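Local coordinates for type IV pilin structural subunit (Pseudomonas aeruginosa, PDB 3JYZ), which probably polymerises with copies of itself to build the type IV pilus, the thin filament on the bacterial surface used for attachment and twitching motility, at residues C119-S123 and A136-Q142; G68-Y74 and N86-P92; V7-V11 and Q78-P82. All blocks are in the same frame, centred on the assembly; numbering follows the deposited sequence.

Contact 1 (C119-S123 and A136-Q142)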
# COMPACT_ATOMS: atom_id res chain seq x y z
N CYS A 119 -1.74 -5.41 -3.55
CA CYS A 119 -0.67 -5.50 -2.56
C CYS A 119 0.44 -6.39 -3.09
O CYS A 119 0.16 -7.49 -3.56
CB CYS A 119 -1.18 -6.08 -1.25
SG CYS A 119 0.13 -6.18 0.02
N THR A 120 1.68 -5.90 -3.05
CA THR A 120 2.80 -6.69 -3.48
C THR A 120 3.92 -6.77 -2.39
O THR A 120 4.16 -5.86 -1.69
CB THR A 120 3.40 -6.17 -4.81
OG1 THR A 120 3.69 -4.79 -4.66
CG2 THR A 120 2.45 -6.37 -5.96
N SER A 121 4.52 -7.93 -2.31
CA SER A 121 5.65 -8.19 -1.45
C SER A 121 6.85 -8.46 -2.38
O SER A 121 6.90 -7.99 -3.44
CB SER A 121 5.36 -9.43 -0.60
OG SER A 121 5.22 -10.54 -1.43
N ALA A 122 7.78 -9.26 -1.93
CA ALA A 122 8.78 -9.71 -2.88
C ALA A 122 8.18 -10.45 -4.10
O ALA A 122 8.83 -10.59 -5.10
CB ALA A 122 9.79 -10.62 -2.13
N SER A 123 6.97 -10.94 -3.95
CA SER A 123 6.24 -11.54 -5.07
C SER A 123 4.89 -10.83 -5.29
O SER A 123 4.43 -10.11 -4.49
CB SER A 123 6.07 -13.04 -4.94
OG SER A 123 5.54 -13.38 -3.74
N ALA A 136 5.02 -1.74 -8.44
CA ALA A 136 6.37 -1.88 -7.90
C ALA A 136 6.43 -3.09 -6.97
O ALA A 136 5.41 -3.54 -6.45
CB ALA A 136 6.78 -0.63 -7.16
N ALA A 137 7.63 -3.60 -6.74
CA ALA A 137 7.79 -4.75 -5.87
C ALA A 137 8.07 -4.33 -4.43
O ALA A 137 8.81 -3.37 -4.19
CB ALA A 137 8.91 -5.65 -6.38
N GLY A 138 7.47 -5.04 -3.48
CA GLY A 138 7.85 -4.90 -2.09
C GLY A 138 9.03 -5.81 -1.78
O GLY A 138 9.70 -6.31 -2.70
N SER A 139 9.27 -6.06 -0.49
CA SER A 139 10.45 -6.82 -0.07
C SER A 139 10.21 -7.88 1.02
O SER A 139 11.09 -8.67 1.32
CB SER A 139 11.59 -5.87 0.32
OG SER A 139 11.25 -5.08 1.44
N VAL A 140 9.02 -7.89 1.62
CA VAL A 140 8.70 -8.98 2.55
C VAL A 140 8.77 -10.31 1.79
O VAL A 140 8.14 -10.46 0.74
CB VAL A 140 7.29 -8.79 3.16
CG1 VAL A 140 6.84 -10.04 3.88
CG2 VAL A 140 7.28 -7.58 4.12
N PRO A 141 9.56 -11.29 2.29
CA PRO A 141 9.61 -12.57 1.57
C PRO A 141 8.23 -13.20 1.52
O PRO A 141 7.45 -13.06 2.48
CB PRO A 141 10.55 -13.42 2.44
CG PRO A 141 11.44 -12.39 3.14
CD PRO A 141 10.51 -11.23 3.42
N GLN A 142 7.92 -13.88 0.42
CA GLN A 142 6.56 -14.35 0.21
C GLN A 142 6.05 -15.25 1.33
O GLN A 142 4.87 -15.20 1.67
CB GLN A 142 6.43 -15.04 -1.16
CG GLN A 142 7.20 -16.33 -1.22
CD GLN A 142 7.42 -16.85 -2.62
OE1 GLN A 142 6.79 -16.42 -3.59
NE2 GLN A 142 8.33 -17.81 -2.73
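Three hydrogen bonds join Thr120, Ser121 and Ala122 to the loop facing them. The side chain of Thr120 makes the first: with chi1 at 53°, OG1 sits between the backbone N and the carbonyl carbon and donates to Ala136 O at 2.8 Å, meeting that carbonyl almost end-on. The other two are backbone bonds. Ala122 N reaches Val140 O at 2.9 Å and is nearly straight, whereas the one coming back from Gly138 N to Ser121 O is bent and weak. Gly138 passes close to the strand end here, its CA 4.0 Å from Ser121 CA.

All this lies inside the C-terminal disulfide-bonded loop of the type IV pilin, the D-region, closed by Cys119 and Cys149. Ser121 turns the chain off strand 114-120 through an ST turn, its OG accepting from Ser123 N at 3.1 Å and also bonding to Cys149 O.

Weaker contacts fill in around these bonds. Ala122 CA makes a CA-H...O contact with Gly138 O at 3.5 Å. Val140 O is boxed in by Ser121 CB and Ala122 CB, each 3.3 Å away. Farther along, Gln142 lays its CB against Ser123 OG at 3.2 Å, while that hydroxyl is hydrogen-bonded to the C-terminal carboxylate of Arg150.

Contact 2 (G68-Y74 and N86-P92)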
# COMPACT_ATOMS: atom_id res chain seq x y z
N GLY A 68 -0.01 8.14 -5.17
CA GLY A 68 -0.98 7.44 -4.32
C GLY A 68 -0.50 6.07 -3.88
O GLY A 68 -1.18 5.39 -3.09
N VAL A 69 0.66 5.64 -4.37
CA VAL A 69 1.22 4.34 -3.98
C VAL A 69 1.71 4.36 -2.53
O VAL A 69 2.45 5.26 -2.14
CB VAL A 69 2.36 3.91 -4.92
CG1 VAL A 69 3.04 2.64 -4.38
CG2 VAL A 69 1.82 3.68 -6.32
N ILE A 70 1.30 3.38 -1.74
CA ILE A 70 1.64 3.33 -0.32
C ILE A 70 2.73 2.29 -0.05
O ILE A 70 2.63 1.15 -0.48
CB ILE A 70 0.40 2.97 0.53
CG1 ILE A 70 -0.66 4.07 0.44
CG2 ILE A 70 0.80 2.72 1.99
CD1 ILE A 70 -2.01 3.69 1.02
N THR A 71 3.76 2.69 0.68
CA THR A 71 4.77 1.74 1.15
C THR A 71 4.61 1.56 2.65
O THR A 71 4.64 2.53 3.41
CB THR A 71 6.19 2.25 0.86
OG1 THR A 71 6.34 2.44 -0.55
CG2 THR A 71 7.23 1.25 1.36
N ILE A 72 4.43 0.31 3.06
CA ILE A 72 4.43 -0.03 4.48
C ILE A 72 5.79 -0.62 4.81
O ILE A 72 6.22 -1.60 4.18
CB ILE A 72 3.38 -1.07 4.81
CG1 ILE A 72 2.00 -0.60 4.35
CG2 ILE A 72 3.39 -1.37 6.31
CD1 ILE A 72 0.95 -1.71 4.46
N THR A 73 6.47 -0.01 5.78
CA THR A 73 7.76 -0.48 6.25
C THR A 73 7.58 -1.06 7.64
O THR A 73 7.06 -0.40 8.54
CB THR A 73 8.78 0.67 6.28
OG1 THR A 73 8.95 1.19 4.95
CG2 THR A 73 10.14 0.18 6.82
N TYR A 74 8.00 -2.31 7.83
CA TYR A 74 7.84 -3.00 9.10
C TYR A 74 9.08 -2.92 9.97
O TYR A 74 10.18 -2.79 9.46
CB TYR A 74 7.50 -4.47 8.84
CG TYR A 74 6.13 -4.61 8.25
CD1 TYR A 74 5.03 -4.76 9.07
CD2 TYR A 74 5.93 -4.55 6.88
CE1 TYR A 74 3.76 -4.87 8.54
CE2 TYR A 74 4.66 -4.66 6.34
CZ TYR A 74 3.58 -4.82 7.18
OH TYR A 74 2.30 -4.93 6.69
N ASN A 86 11.41 -6.04 4.44
CA ASN A 86 10.43 -5.51 5.39
C ASN A 86 9.39 -4.55 4.82
O ASN A 86 8.74 -3.83 5.59
CB ASN A 86 11.13 -4.90 6.61
CG ASN A 86 11.96 -3.69 6.26
OD1 ASN A 86 12.41 -3.54 5.13
ND2 ASN A 86 12.15 -2.79 7.23
N THR A 87 9.21 -4.55 3.51
CA THR A 87 8.21 -3.64 2.94
C THR A 87 7.14 -4.33 2.12
O THR A 87 7.39 -5.37 1.47
CB THR A 87 8.84 -2.53 2.05
OG1 THR A 87 9.36 -3.11 0.85
CG2 THR A 87 9.95 -1.81 2.80
N LEU A 88 5.95 -3.74 2.17
CA LEU A 88 4.87 -4.06 1.26
C LEU A 88 4.49 -2.80 0.49
O LEU A 88 4.61 -1.69 1.01
CB LEU A 88 3.64 -4.56 2.04
CG LEU A 88 3.75 -5.89 2.76
CD1 LEU A 88 2.42 -6.23 3.45
CD2 LEU A 88 4.16 -7.00 1.78
N ILE A 89 4.03 -2.99 -0.74
CA ILE A 89 3.57 -1.89 -1.57
C ILE A 89 2.08 -2.06 -1.86
O ILE A 89 1.63 -3.14 -2.23
CB ILE A 89 4.31 -1.85 -2.92
CG1 ILE A 89 5.83 -1.91 -2.71
CG2 ILE A 89 3.89 -0.62 -3.72
CD1 ILE A 89 6.38 -0.76 -1.93
N LEU A 90 1.30 -0.99 -1.66
CA LEU A 90 -0.11 -0.98 -2.01
C LEU A 90 -0.29 0.02 -3.16
O LEU A 90 -0.05 1.21 -3.00
CB LEU A 90 -0.99 -0.57 -0.83
CG LEU A 90 -0.73 -1.28 0.50
CD1 LEU A 90 -1.70 -0.81 1.60
CD2 LEU A 90 -0.79 -2.78 0.36
N SER A 91 -0.73 -0.48 -4.31
CA SER A 91 -0.82 0.33 -5.53
C SER A 91 -2.29 0.49 -5.92
O SER A 91 -2.99 -0.50 -6.12
CB SER A 91 -0.05 -0.35 -6.66
OG SER A 91 1.33 -0.51 -6.32
N PRO A 92 -2.77 1.74 -6.03
CA PRO A 92 -4.18 2.00 -6.34
C PRO A 92 -4.49 2.17 -7.84
O PRO A 92 -3.67 2.68 -8.61
CB PRO A 92 -4.47 3.32 -5.62
CG PRO A 92 -3.14 4.01 -5.55
CD PRO A 92 -2.04 2.97 -5.65
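Strands 70-74 and 87-92 run antiparallel, and Ile70 with Leu90 and Ile72 with Leu88 are the hydrogen-bonded pairs. In each pair both N-H groups and both carbonyls are used: Ile70 N to Leu90 O and Leu90 N to Ile70 O are each 2.8 Å and nearly straight, and Ile72 and Leu88 exchange a slightly longer couple. Beyond them Tyr74 N donates to Asn86 O at 2.8 Å. Asn86 returns a bond with its side chain, ND2 reaching Tyr74 O at 3.0 Å; chi1 of 66° swings the amide toward that carbonyl, which lies 20° out of the amide plane. Asn86 O also lies in the plane of the Tyr74 ring, off the CD2 edge. The tyrosine hydroxyl is satisfied by Val11 O, and Thr87 OG1 by Ser139 OG.

One face carries Ile70, Ile72, Leu88 and Leu90, which pack against helix 4-28; Leu88 CD1 comes within 3.5 Å of Tyr74 OH. On the face of Thr71 and Ile89, Ile89 CD1 lies beside Thr71 OG1 at 3.5 Å. Val69 CG1 presses on Ile89 CG2 at 3.4 Å, a tight fit for two methyl groups.

Strand 57-62 continues the sheet beyond 70-74, and strand 114-120 beyond 87-95: the antiparallel sheet laid against the long N-terminal helix that characterises the type IV pilin fold.

Contact 3 (V7-V11 and Q78-P82). With SO4 (sulfate ion), chain B.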
# COMPACT_ATOMS: atom_id res chain seq x y z
N VAL A 7 4.54 -14.39 12.03
CA VAL A 7 5.07 -13.28 11.25
C VAL A 7 4.00 -12.69 10.32
O VAL A 7 3.81 -11.48 10.27
CB VAL A 7 6.31 -13.69 10.45
CG1 VAL A 7 6.77 -12.56 9.55
CG2 VAL A 7 7.43 -14.12 11.39
N ARG A 8 3.29 -13.56 9.59
CA ARG A 8 2.22 -13.11 8.69
C ARG A 8 1.15 -12.34 9.42
O ARG A 8 0.56 -11.40 8.89
CB ARG A 8 1.54 -14.29 8.02
CG ARG A 8 2.29 -14.82 6.85
CD ARG A 8 1.57 -16.01 6.25
NE ARG A 8 2.56 -16.90 5.65
CZ ARG A 8 2.26 -18.09 5.13
NH1 ARG A 8 1.01 -18.54 5.14
NH2 ARG A 8 3.24 -18.82 4.62
N THR A 9 0.83 -12.80 10.63
CA THR A 9 -0.22 -12.18 11.40
C THR A 9 0.21 -10.76 11.78
O THR A 9 -0.59 -9.83 11.74
CB THR A 9 -0.61 -13.05 12.62
OG1 THR A 9 -1.85 -13.71 12.33
CG2 THR A 9 -0.77 -12.19 13.85
N ARG A 10 1.48 -10.59 12.09
CA ARG A 10 1.99 -9.26 12.39
C ARG A 10 2.06 -8.37 11.15
O ARG A 10 1.76 -7.18 11.22
CB ARG A 10 3.34 -9.35 13.11
CG ARG A 10 3.19 -9.98 14.49
CD ARG A 10 4.51 -10.36 15.12
NE ARG A 10 4.29 -11.08 16.37
CZ ARG A 10 5.26 -11.60 17.12
NH1 ARG A 10 6.53 -11.48 16.76
NH2 ARG A 10 4.95 -12.25 18.24
N VAL A 11 2.42 -8.96 10.01
CA VAL A 11 2.39 -8.23 8.74
C VAL A 11 0.95 -7.80 8.40
O VAL A 11 0.72 -6.69 7.93
CB VAL A 11 3.02 -9.05 7.59
CG1 VAL A 11 2.84 -8.34 6.26
CG2 VAL A 11 4.51 -9.28 7.86
N GLN A 78 10.80 -6.77 15.34
CA GLN A 78 9.60 -6.97 16.13
C GLN A 78 8.65 -7.94 15.41
O GLN A 78 7.88 -8.67 16.04
CB GLN A 78 8.87 -5.65 16.42
CG GLN A 78 9.72 -4.57 17.11
CD GLN A 78 10.21 -4.98 18.49
OE1 GLN A 78 9.47 -5.57 19.28
NE2 GLN A 78 11.46 -4.66 18.79
N VAL A 79 8.71 -7.93 14.09
CA VAL A 79 7.83 -8.75 13.28
C VAL A 79 8.42 -10.14 13.07
O VAL A 79 7.70 -11.14 13.11
CB VAL A 79 7.56 -8.09 11.91
CG1 VAL A 79 6.70 -8.98 11.04
CG2 VAL A 79 6.90 -6.74 12.11
N GLY A 80 9.73 -10.20 12.85
CA GLY A 80 10.41 -11.45 12.53
C GLY A 80 10.89 -11.53 11.09
O GLY A 80 10.95 -12.61 10.51
N LEU A 81 11.25 -10.39 10.51
CA LEU A 81 11.61 -10.31 9.10
C LEU A 81 13.10 -10.02 8.90
O LEU A 81 13.76 -9.51 9.80
CB LEU A 81 10.82 -9.19 8.42
CG LEU A 81 9.31 -9.35 8.39
CD1 LEU A 81 8.67 -8.00 8.08
CD2 LEU A 81 8.89 -10.40 7.36
N PRO A 82 13.63 -10.35 7.71
CA PRO A 82 14.99 -9.95 7.37
C PRO A 82 15.13 -8.42 7.41
O PRO A 82 14.15 -7.71 7.15
CB PRO A 82 15.17 -10.46 5.93
CG PRO A 82 14.18 -11.57 5.80
CD PRO A 82 13.01 -11.17 6.66
S SO4 B . -2.57 -17.07 4.45
O1 SO4 B . -2.03 -17.70 5.82
O2 SO4 B . -3.92 -16.80 4.69
O3 SO4 B . -1.74 -15.97 4.20
O4 SO4 B . -2.41 -18.16 3.50
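The long N-terminal helix of the pilin fold, 4-28, here meets the short helix 76-79 and the turn after it, which connects two neighbouring strands of the sheet. Val79 is the centre of the contact. Its CG1, placed anti to the backbone N (chi1 177°), points between two valines one helical turn apart and lies 3.9 Å from both Val7 CG1 and Val11 CG2. Each valine crosses Val79 at about a right angle. Leu81 extends the apolar patch, with CD2 3.7 Å from Val7 CG1. Tyr74 touches both Val79 and Leu81.

Gly80 leaves helix 76-79 with a positive phi of 109°, and its O lies 3.9 Å from Val7 CG2. That same methyl covers Val79 O at 3.5 Å, a buried carbonyl that has no hydrogen-bonding partner in the model. Arg10 extends along the edge of the patch. Its CB rests 4.0 Å from Val79 CG1, and its guanidinium approaches the Gln78 carbonyl obliquely.

Arg8 points away from the turn. Its NE bonds to Glu143 O, and a sulfate, probably from the crystallisation liquor, also binds Arg150 and takes a hydrogen bond in the guanidinium plane from Arg8 NH1 to O1 at 3.2 Å.

Strand 87-95 joins contacts 1 and 2, whose centres are about 9 Å apart: it pairs with 70-74 on one flank and 114-120 on the other, and Thr120 N bonds to Ile89 O. The centre of contact 3 lies about 15 Å from that of contact 2 and about 14 Å from that of contact 1, where helix 4-28 meets the connection between strands 70-74 and 87-95. Leu88 CD1 packs on Val11 CG1, tying it to contact 2; Val140 touches Leu81 and Pro141 touches Pro82, joining it to contact 1. Along the chain contacts 2 and 3 interleave, and contact 1 follows both. They join the N-terminal helix, the sheet and the disulfide-bonded C-terminal region into one pilin domain.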